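Long-range contact in Non-sulfated chondroitin lyase E66 (Autographa californica nucleopolyhedrovirus, PDB 3VSN), which cleaves non-sulfated chondroitin as a lyase of the viral envelope and is essential for oral infectivity, perhaps by digesting the chondroitin barrier of the host midgut: residues I357-W369 and F434-F448. Sequence-based numbering, arbitrary orientation.
Sequences IQAPLWTMARRIW and FAEMNNLQFKSCTLF
In the beta-sandwich part of this lyase, R366, just past the short helix 359-364, reaches across to S444 of strand 440-449, where one face of the seven-stranded antiparallel sheet meets the helix and strand 367-370. R366 grips the serine side-on: NE and NH2 each donate to S444 OG at 3.2 Å, and the oxygen lies nearly in the guanidinium plane. With the chain bent at chi2 (-69°), the guanidinium comes to lie against the strand. The remaining nitrogen, NH1, bonds back to A365 O at 3.1 Å and more weakly to T363 O, which ties the group to its own backbone as well. Q455, on neighbouring strand 452-461, bonds S444 OG through NE2 and T446 OG1 through OE1, and R366 CD rests 3.5 Å from that threonine oxygen.

Beside this polar patch the packing is apolar. M364 CG lies 3.7 Å from F442 CE2, its sulfur makes an oblique Met-aromatic contact with the ring, and its CE meets L440 CD2 end to end at 3.7 Å. M437, at the start of the type I' turn, brings SD to within 3.9 Å of A359 CB, while T363 CG2 touches F434 CE1. Beyond R366, I368 CG2 abuts the edge of the F448 ring at 3.6 Å. All the touching residues are buried, so the guanidinium's bonds to S444 OG and A365 O probably offset part of the cost of burying its charge.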
ATOM      1  N   ILE A 357     -10.378 -14.643  -4.412  1.00 16.79           N
ATOM      2  CA  ILE A 357      -9.256 -15.588  -4.302  1.00 16.40           C
ATOM      3  C   ILE A 357      -7.980 -14.970  -3.707  1.00 15.64           C
ATOM      4  O   ILE A 357      -6.928 -15.610  -3.685  1.00 15.54           O
ATOM      5  CB  ILE A 357      -8.928 -16.275  -5.657  1.00 16.52           C
ATOM      6  CG1 ILE A 357      -8.508 -15.252  -6.724  1.00 16.59           C
ATOM      7  CG2 ILE A 357     -10.107 -17.115  -6.135  1.00 17.05           C
ATOM      8  CD1 ILE A 357      -7.925 -15.883  -7.976  1.00 16.66           C
ATOM      9  N   GLN A 358      -8.084 -13.743  -3.204  1.00 15.08           N
ATOM     10  CA  GLN A 358      -6.903 -12.971  -2.810  1.00 14.75           C
ATOM     11  C   GLN A 358      -6.480 -13.109  -1.335  1.00 14.32           C
ATOM     12  O   GLN A 358      -5.482 -12.509  -0.923  1.00 14.02           O
ATOM     13  CB  GLN A 358      -7.085 -11.491  -3.190  1.00 14.97           C
ATOM     14  CG  GLN A 358      -6.984 -11.202  -4.687  1.00 15.26           C
ATOM     15  CD  GLN A 358      -8.243 -11.551  -5.478  1.00 15.65           C
ATOM     16  OE1 GLN A 358      -9.273 -11.937  -4.916  1.00 15.59           O
ATOM     17  NE2 GLN A 358      -8.165 -11.404  -6.797  1.00 15.89           N
ATOM     18  N   ALA A 359      -7.221 -13.891  -0.550  1.00 13.77           N
ATOM     19  CA  ALA A 359      -6.925 -14.026   0.886  1.00 13.59           C
ATOM     20  C   ALA A 359      -5.543 -14.609   1.207  1.00 13.40           C
ATOM     21  O   ALA A 359      -4.869 -14.100   2.105  1.00 13.25           O
ATOM     22  CB  ALA A 359      -8.018 -14.797   1.613  1.00 13.69           C
ATOM     23  N   PRO A 360      -5.116 -15.677   0.495  1.00 13.10           N
ATOM     24  CA  PRO A 360      -3.764 -16.173   0.767  1.00 13.14           C
ATOM     25  C   PRO A 360      -2.665 -15.122   0.572  1.00 12.94           C
ATOM     26  O   PRO A 360      -1.757 -15.033   1.404  1.00 12.82           O
ATOM     27  CB  PRO A 360      -3.614 -17.332  -0.222  1.00 13.06           C
ATOM     28  CG  PRO A 360      -5.013 -17.843  -0.364  1.00 13.39           C
ATOM     29  CD  PRO A 360      -5.847 -16.588  -0.408  1.00 13.27           C
ATOM     30  N   LEU A 361      -2.766 -14.324  -0.489  1.00 12.89           N
ATOM     31  CA  LEU A 361      -1.806 -13.247  -0.752  1.00 13.13           C
ATOM     32  C   LEU A 361      -1.806 -12.186   0.355  1.00 13.20           C
ATOM     33  O   LEU A 361      -0.746 -11.707   0.759  1.00 13.19           O
ATOM     34  CB  LEU A 361      -2.077 -12.601  -2.122  1.00 13.04           C
ATOM     35  CG  LEU A 361      -1.129 -11.502  -2.624  1.00 13.18           C
ATOM     36  CD1 LEU A 361       0.285 -12.031  -2.837  1.00 13.00           C
ATOM     37  CD2 LEU A 361      -1.668 -10.884  -3.904  1.00 13.12           C
ATOM     38  N   TRP A 362      -2.990 -11.843   0.854  1.00 13.28           N
ATOM     39  CA  TRP A 362      -3.125 -10.844   1.923  1.00 13.58           C
ATOM     40  C   TRP A 362      -2.635 -11.308   3.267  1.00 13.34           C
ATOM     41  O   TRP A 362      -2.287 -10.489   4.123  1.00 13.53           O
ATOM     42  CB  TRP A 362      -4.579 -10.415   2.062  1.00 13.79           C
ATOM     43  CG  TRP A 362      -5.080  -9.475   0.989  1.00 14.08           C
ATOM     44  CD1 TRP A 362      -4.596  -9.306  -0.308  1.00 14.29           C
ATOM     45  CD2 TRP A 362      -6.221  -8.559   1.092  1.00 14.27           C
ATOM     46  NE1 TRP A 362      -5.333  -8.361  -0.986  1.00 14.34           N
ATOM     47  CE2 TRP A 362      -6.323  -7.878  -0.205  1.00 14.43           C
ATOM     48  CE3 TRP A 362      -7.129  -8.239   2.097  1.00 14.41           C
ATOM     49  CZ2 TRP A 362      -7.303  -6.927  -0.461  1.00 14.57           C
ATOM     50  CZ3 TRP A 362      -8.117  -7.282   1.827  1.00 14.65           C
ATOM     51  CH2 TRP A 362      -8.201  -6.646   0.577  1.00 14.57           C
ATOM     52  N   THR A 363      -2.619 -12.619   3.479  1.00 13.00           N
ATOM     53  CA  THR A 363      -2.322 -13.175   4.797  1.00 12.48           C
ATOM     54  C   THR A 363      -0.965 -13.863   4.894  1.00 12.31           C
ATOM     55  O   THR A 363      -0.436 -14.039   5.993  1.00 12.17           O
ATOM     56  CB  THR A 363      -3.401 -14.183   5.239  1.00 12.63           C
ATOM     57  OG1 THR A 363      -3.507 -15.237   4.271  1.00 12.23           O
ATOM     58  CG2 THR A 363      -4.751 -13.489   5.395  1.00 12.75           C
ATOM     59  N   MET A 364      -0.400 -14.255   3.757  1.00 11.87           N
ATOM     60  CA  MET A 364       0.785 -15.109   3.778  1.00 11.84           C
ATOM     61  C   MET A 364       1.938 -14.672   2.874  1.00 11.82           C
ATOM     62  O   MET A 364       2.932 -15.391   2.761  1.00 11.49           O
ATOM     63  CB  MET A 364       0.389 -16.562   3.484  1.00 11.84           C
ATOM     64  CG  MET A 364      -0.385 -17.224   4.611  1.00 11.93           C
ATOM     65  SD  MET A 364      -0.892 -18.908   4.218  1.00 12.27           S
ATOM     66  CE  MET A 364      -2.350 -18.604   3.222  1.00 12.16           C
ATOM     67  N   ALA A 365       1.822 -13.505   2.236  1.00 11.91           N
ATOM     68  CA  ALA A 365       2.941 -12.978   1.445  1.00 11.95           C
ATOM     69  C   ALA A 365       4.137 -12.726   2.359  1.00 11.96           C
ATOM     70  O   ALA A 365       4.042 -11.965   3.323  1.00 11.94           O
ATOM     71  CB  ALA A 365       2.552 -11.703   0.710  1.00 12.00           C
ATOM     72  N   ARG A 366       5.246 -13.399   2.061  1.00 11.86           N
ATOM     73  CA  ARG A 366       6.503 -13.239   2.789  1.00 11.93           C
ATOM     74  C   ARG A 366       7.605 -13.111   1.751  1.00 11.98           C
ATOM     75  O   ARG A 366       8.279 -14.086   1.412  1.00 12.19           O
ATOM     76  CB  ARG A 366       6.762 -14.440   3.712  1.00 11.89           C
ATOM     77  CG  ARG A 366       5.643 -14.751   4.700  1.00 11.85           C
ATOM     78  CD  ARG A 366       5.524 -13.679   5.772  1.00 12.13           C
ATOM     79  NE  ARG A 366       4.607 -14.078   6.838  1.00 12.32           N
ATOM     80  CZ  ARG A 366       3.306 -13.796   6.858  1.00 12.37           C
ATOM     81  NH1 ARG A 366       2.746 -13.110   5.865  1.00 12.27           N
ATOM     82  NH2 ARG A 366       2.561 -14.206   7.874  1.00 12.44           N
ATOM     83  N   ARG A 367       7.766 -11.897   1.237  1.00 12.10           N
ATOM     84  CA  ARG A 367       8.550 -11.665   0.029  1.00 12.24           C
ATOM     85  C   ARG A 367       9.333 -10.356   0.119  1.00 12.22           C
ATOM     86  O   ARG A 367       8.883  -9.381   0.735  1.00 12.49           O
ATOM     87  CB  ARG A 367       7.613 -11.663  -1.196  1.00 12.45           C
ATOM     88  CG  ARG A 367       8.234 -11.222  -2.516  1.00 12.73           C
ATOM     89  CD  ARG A 367       9.194 -12.244  -3.117  1.00 12.81           C
ATOM     90  NE  ARG A 367       9.873 -11.671  -4.279  1.00 13.20           N
ATOM     91  CZ  ARG A 367       9.397 -11.685  -5.524  1.00 13.44           C
ATOM     92  NH1 ARG A 367       8.235 -12.269  -5.797  1.00 13.39           N
ATOM     93  NH2 ARG A 367      10.091 -11.116  -6.505  1.00 13.38           N
ATOM     94  N   ILE A 368      10.524 -10.363  -0.464  1.00 11.98           N
ATOM     95  CA  ILE A 368      11.273  -9.142  -0.701  1.00 11.81           C
ATOM     96  C   ILE A 368      11.340  -8.935  -2.209  1.00 11.89           C
ATOM     97  O   ILE A 368      11.422  -9.901  -2.976  1.00 11.74           O
ATOM     98  CB  ILE A 368      12.685  -9.173  -0.069  1.00 11.77           C
ATOM     99  CG1 ILE A 368      13.554 -10.292  -0.675  1.00 11.70           C
ATOM    100  CG2 ILE A 368      12.573  -9.306   1.444  1.00 11.64           C
ATOM    101  CD1 ILE A 368      14.957 -10.384  -0.098  1.00 11.85           C
ATOM    102  N   TRP A 369      11.259  -7.678  -2.625  1.00 11.86           N
ATOM    103  CA  TRP A 369      11.345  -7.337  -4.029  1.00 12.15           C
ATOM    104  C   TRP A 369      12.566  -6.505  -4.251  1.00 12.15           C
ATOM    105  O   TRP A 369      12.733  -5.455  -3.630  1.00 11.91           O
ATOM    106  CB  TRP A 369      10.103  -6.577  -4.478  1.00 12.38           C
ATOM    107  CG  TRP A 369       8.844  -7.410  -4.525  1.00 12.70           C
ATOM    108  CD1 TRP A 369       8.368  -8.167  -5.591  1.00 12.88           C
ATOM    109  CD2 TRP A 369       7.843  -7.582  -3.461  1.00 12.81           C
ATOM    110  NE1 TRP A 369       7.181  -8.781  -5.267  1.00 12.92           N
ATOM    111  CE2 TRP A 369       6.807  -8.469  -4.011  1.00 12.96           C
ATOM    112  CE3 TRP A 369       7.706  -7.111  -2.159  1.00 12.92           C
ATOM    113  CZ2 TRP A 369       5.697  -8.854  -3.270  1.00 12.89           C
ATOM    114  CZ3 TRP A 369       6.580  -7.503  -1.424  1.00 13.06           C
ATOM    115  CH2 TRP A 369       5.602  -8.356  -1.967  1.00 12.96           C
ATOM    116  N   PHE A 434      -7.722 -18.957  10.521  1.00 13.52           N
ATOM    117  CA  PHE A 434      -8.706 -18.439   9.578  1.00 13.81           C
ATOM    118  C   PHE A 434      -9.796 -19.476   9.307  1.00 14.10           C
ATOM    119  O   PHE A 434      -9.565 -20.455   8.588  1.00 14.07           O
ATOM    120  CB  PHE A 434      -8.026 -18.047   8.260  1.00 13.82           C
ATOM    121  CG  PHE A 434      -6.756 -17.246   8.430  1.00 13.86           C
ATOM    122  CD1 PHE A 434      -6.805 -15.863   8.582  1.00 13.73           C
ATOM    123  CD2 PHE A 434      -5.509 -17.871   8.404  1.00 13.79           C
ATOM    124  CE1 PHE A 434      -5.639 -15.120   8.717  1.00 13.71           C
ATOM    125  CE2 PHE A 434      -4.341 -17.134   8.541  1.00 13.75           C
ATOM    126  CZ  PHE A 434      -4.406 -15.756   8.695  1.00 13.60           C
ATOM    127  N   ALA A 435     -10.979 -19.257   9.883  1.00 14.44           N
ATOM    128  CA  ALA A 435     -12.115 -20.169   9.715  1.00 14.86           C
ATOM    129  C   ALA A 435     -12.470 -20.407   8.243  1.00 15.32           C
ATOM    130  O   ALA A 435     -12.743 -21.539   7.844  1.00 15.39           O
ATOM    131  CB  ALA A 435     -13.333 -19.666  10.484  1.00 14.77           C
ATOM    132  N   GLU A 436     -12.430 -19.344   7.441  1.00 15.58           N
ATOM    133  CA  GLU A 436     -12.860 -19.402   6.039  1.00 15.85           C
ATOM    134  C   GLU A 436     -11.827 -20.026   5.095  1.00 15.86           C
ATOM    135  O   GLU A 436     -12.127 -20.287   3.929  1.00 15.83           O
ATOM    136  CB  GLU A 436     -13.266 -18.008   5.540  1.00 16.48           C
ATOM    137  CG  GLU A 436     -14.446 -17.379   6.274  1.00 16.88           C
ATOM    138  CD  GLU A 436     -14.070 -16.730   7.601  1.00 17.41           C
ATOM    139  OE1 GLU A 436     -12.865 -16.604   7.913  1.00 17.30           O
ATOM    140  OE2 GLU A 436     -14.991 -16.341   8.344  1.00 18.20           O
ATOM    141  N   MET A 437     -10.614 -20.256   5.589  1.00 15.67           N
ATOM    142  CA  MET A 437      -9.599 -20.963   4.809  1.00 15.65           C
ATOM    143  C   MET A 437      -9.359 -22.356   5.382  1.00 15.49           C
ATOM    144  O   MET A 437      -8.212 -22.768   5.589  1.00 15.01           O
ATOM    145  CB  MET A 437      -8.296 -20.154   4.717  1.00 15.88           C
ATOM    146  CG  MET A 437      -8.424 -18.904   3.854  1.00 16.36           C
ATOM    147  SD  MET A 437      -6.862 -18.133   3.368  1.00 17.08           S
ATOM    148  CE  MET A 437      -6.293 -17.491   4.938  1.00 16.35           C
ATOM    149  N   ASN A 438     -10.457 -23.074   5.634  1.00 15.29           N
ATOM    150  CA  ASN A 438     -10.402 -24.457   6.109  1.00 15.37           C
ATOM    151  C   ASN A 438      -9.740 -24.586   7.493  1.00 15.04           C
ATOM    152  O   ASN A 438      -9.041 -25.566   7.774  1.00 14.92           O
ATOM    153  CB  ASN A 438      -9.692 -25.326   5.056  1.00 15.78           C
ATOM    154  CG  ASN A 438      -9.776 -26.805   5.351  1.00 16.18           C
ATOM    155  OD1 ASN A 438     -10.787 -27.293   5.847  1.00 16.75           O
ATOM    156  ND2 ASN A 438      -8.705 -27.531   5.040  1.00 16.16           N
ATOM    157  N   ASN A 439      -9.973 -23.590   8.350  1.00 14.77           N
ATOM    158  CA  ASN A 439      -9.352 -23.515   9.684  1.00 14.73           C
ATOM    159  C   ASN A 439      -7.819 -23.517   9.663  1.00 14.32           C
ATOM    160  O   ASN A 439      -7.180 -23.981  10.615  1.00 14.14           O
ATOM    161  CB  ASN A 439      -9.887 -24.609  10.629  1.00 15.49           C
ATOM    162  CG  ASN A 439     -11.177 -24.209  11.332  1.00 16.43           C
ATOM    163  OD1 ASN A 439     -11.952 -25.067  11.758  1.00 17.60           O
ATOM    164  ND2 ASN A 439     -11.406 -22.909  11.471  1.00 16.19           N
ATOM    165  N   LEU A 440      -7.239 -23.006   8.577  1.00 13.78           N
ATOM    166  CA  LEU A 440      -5.790 -22.815   8.496  1.00 13.48           C
ATOM    167  C   LEU A 440      -5.297 -22.022   9.693  1.00 13.30           C
ATOM    168  O   LEU A 440      -5.845 -20.966  10.024  1.00 13.63           O
ATOM    169  CB  LEU A 440      -5.388 -22.098   7.201  1.00 13.53           C
ATOM    170  CG  LEU A 440      -3.908 -21.707   7.050  1.00 13.58           C
ATOM    171  CD1 LEU A 440      -3.023 -22.925   6.800  1.00 13.68           C
ATOM    172  CD2 LEU A 440      -3.749 -20.683   5.940  1.00 13.58           C
ATOM    173  N   GLN A 441      -4.266 -22.547  10.343  1.00 13.01           N
ATOM    174  CA  GLN A 441      -3.593 -21.849  11.427  1.00 12.79           C
ATOM    175  C   GLN A 441      -2.088 -21.980  11.251  1.00 12.62           C
ATOM    176  O   GLN A 441      -1.614 -22.914  10.596  1.00 12.50           O
ATOM    177  CB  GLN A 441      -4.023 -22.407  12.788  1.00 12.88           C
ATOM    178  CG  GLN A 441      -3.625 -23.857  13.029  1.00 13.16           C
ATOM    179  CD  GLN A 441      -3.931 -24.310  14.441  1.00 13.51           C
ATOM    180  OE1 GLN A 441      -3.261 -23.908  15.390  1.00 14.03           O
ATOM    181  NE2 GLN A 441      -4.944 -25.153  14.584  1.00 13.38           N
ATOM    182  N   PHE A 442      -1.346 -21.034  11.820  1.00 12.24           N
ATOM    183  CA  PHE A 442       0.112 -21.123  11.850  1.00 11.99           C
ATOM    184  C   PHE A 442       0.731 -20.188  12.877  1.00 11.94           C
ATOM    185  O   PHE A 442       0.097 -19.234  13.337  1.00 11.88           O
ATOM    186  CB  PHE A 442       0.732 -20.879  10.456  1.00 11.80           C
ATOM    187  CG  PHE A 442       0.329 -19.574   9.807  1.00 11.73           C
ATOM    188  CD1 PHE A 442       0.802 -18.354  10.289  1.00 11.68           C
ATOM    189  CD2 PHE A 442      -0.494 -19.569   8.680  1.00 11.80           C
ATOM    190  CE1 PHE A 442       0.439 -17.157   9.682  1.00 11.72           C
ATOM    191  CE2 PHE A 442      -0.851 -18.374   8.062  1.00 11.74           C
ATOM    192  CZ  PHE A 442      -0.384 -17.167   8.563  1.00 11.76           C
ATOM    193  N   LYS A 443       1.973 -20.489  13.238  1.00 11.78           N
ATOM    194  CA  LYS A 443       2.853 -19.506  13.853  1.00 11.73           C
ATOM    195  C   LYS A 443       3.856 -19.110  12.778  1.00 11.52           C
ATOM    196  O   LYS A 443       4.454 -19.973  12.137  1.00 11.37           O
ATOM    197  CB  LYS A 443       3.561 -20.096  15.073  1.00 11.94           C
ATOM    198  CG  LYS A 443       2.647 -20.406  16.257  1.00 12.42           C
ATOM    199  CD  LYS A 443       2.666 -19.292  17.295  1.00 12.72           C
ATOM    200  CE  LYS A 443       1.652 -19.516  18.412  1.00 12.92           C
ATOM    201  NZ  LYS A 443       1.957 -20.669  19.307  1.00 13.13           N
ATOM    202  N   SER A 444       4.013 -17.806  12.563  1.00 11.33           N
ATOM    203  CA  SER A 444       4.853 -17.300  11.482  1.00 11.27           C
ATOM    204  C   SER A 444       5.926 -16.380  12.043  1.00 11.18           C
ATOM    205  O   SER A 444       5.616 -15.435  12.769  1.00 10.98           O
ATOM    206  CB  SER A 444       3.999 -16.556  10.448  1.00 11.28           C
ATOM    207  OG  SER A 444       4.805 -15.924   9.467  1.00 11.43           O
ATOM    208  N   CYS A 445       7.181 -16.671  11.700  1.00 11.07           N
ATOM    209  CA  CYS A 445       8.329 -15.889  12.143  1.00 11.11           C
ATOM    210  C   CYS A 445       9.028 -15.318  10.918  1.00 10.96           C
ATOM    211  O   CYS A 445       9.530 -16.075  10.089  1.00 10.89           O
ATOM    212  CB  CYS A 445       9.321 -16.779  12.900  1.00 11.25           C
ATOM    213  SG  CYS A 445       8.653 -17.687  14.311  1.00 11.80           S
ATOM    214  N   THR A 446       9.064 -13.995  10.797  1.00 10.89           N
ATOM    215  CA  THR A 446       9.767 -13.361   9.679  1.00 10.83           C
ATOM    216  C   THR A 446      10.818 -12.391  10.200  1.00 10.90           C
ATOM    217  O   THR A 446      10.554 -11.642  11.132  1.00 10.90           O
ATOM    218  CB  THR A 446       8.801 -12.599   8.749  1.00 10.90           C
ATOM    219  OG1 THR A 446       7.602 -13.357   8.565  1.00 10.94           O
ATOM    220  CG2 THR A 446       9.446 -12.329   7.390  1.00 11.04           C
ATOM    221  N   LEU A 447      12.006 -12.416   9.598  1.00 10.78           N
ATOM    222  CA  LEU A 447      13.040 -11.439   9.916  1.00 10.92           C
ATOM    223  C   LEU A 447      13.578 -10.790   8.643  1.00 11.06           C
ATOM    224  O   LEU A 447      14.055 -11.489   7.744  1.00 11.05           O
ATOM    225  CB  LEU A 447      14.180 -12.095  10.714  1.00 10.80           C
ATOM    226  CG  LEU A 447      15.390 -11.222  11.066  1.00 10.81           C
ATOM    227  CD1 LEU A 447      15.034 -10.173  12.114  1.00 10.68           C
ATOM    228  CD2 LEU A 447      16.547 -12.089  11.543  1.00 10.86           C
ATOM    229  N   PHE A 448      13.488  -9.462   8.573  1.00 11.24           N
ATOM    230  CA  PHE A 448      14.107  -8.687   7.491  1.00 11.43           C
ATOM    231  C   PHE A 448      15.442  -8.125   7.976  1.00 11.43           C
ATOM    232  O   PHE A 448      15.540  -7.637   9.106  1.00 11.32           O
ATOM    233  CB  PHE A 448      13.213  -7.518   7.043  1.00 11.80           C
ATOM    234  CG  PHE A 448      11.920  -7.929   6.383  1.00 12.25           C
ATOM    235  CD1 PHE A 448      11.913  -8.514   5.121  1.00 12.30           C
ATOM    236  CD2 PHE A 448      10.701  -7.687   7.011  1.00 12.62           C
ATOM    237  CE1 PHE A 448      10.718  -8.879   4.512  1.00 12.60           C
ATOM    238  CE2 PHE A 448       9.500  -8.046   6.406  1.00 12.82           C
ATOM    239  CZ  PHE A 448       9.510  -8.648   5.155  1.00 12.87           C
TER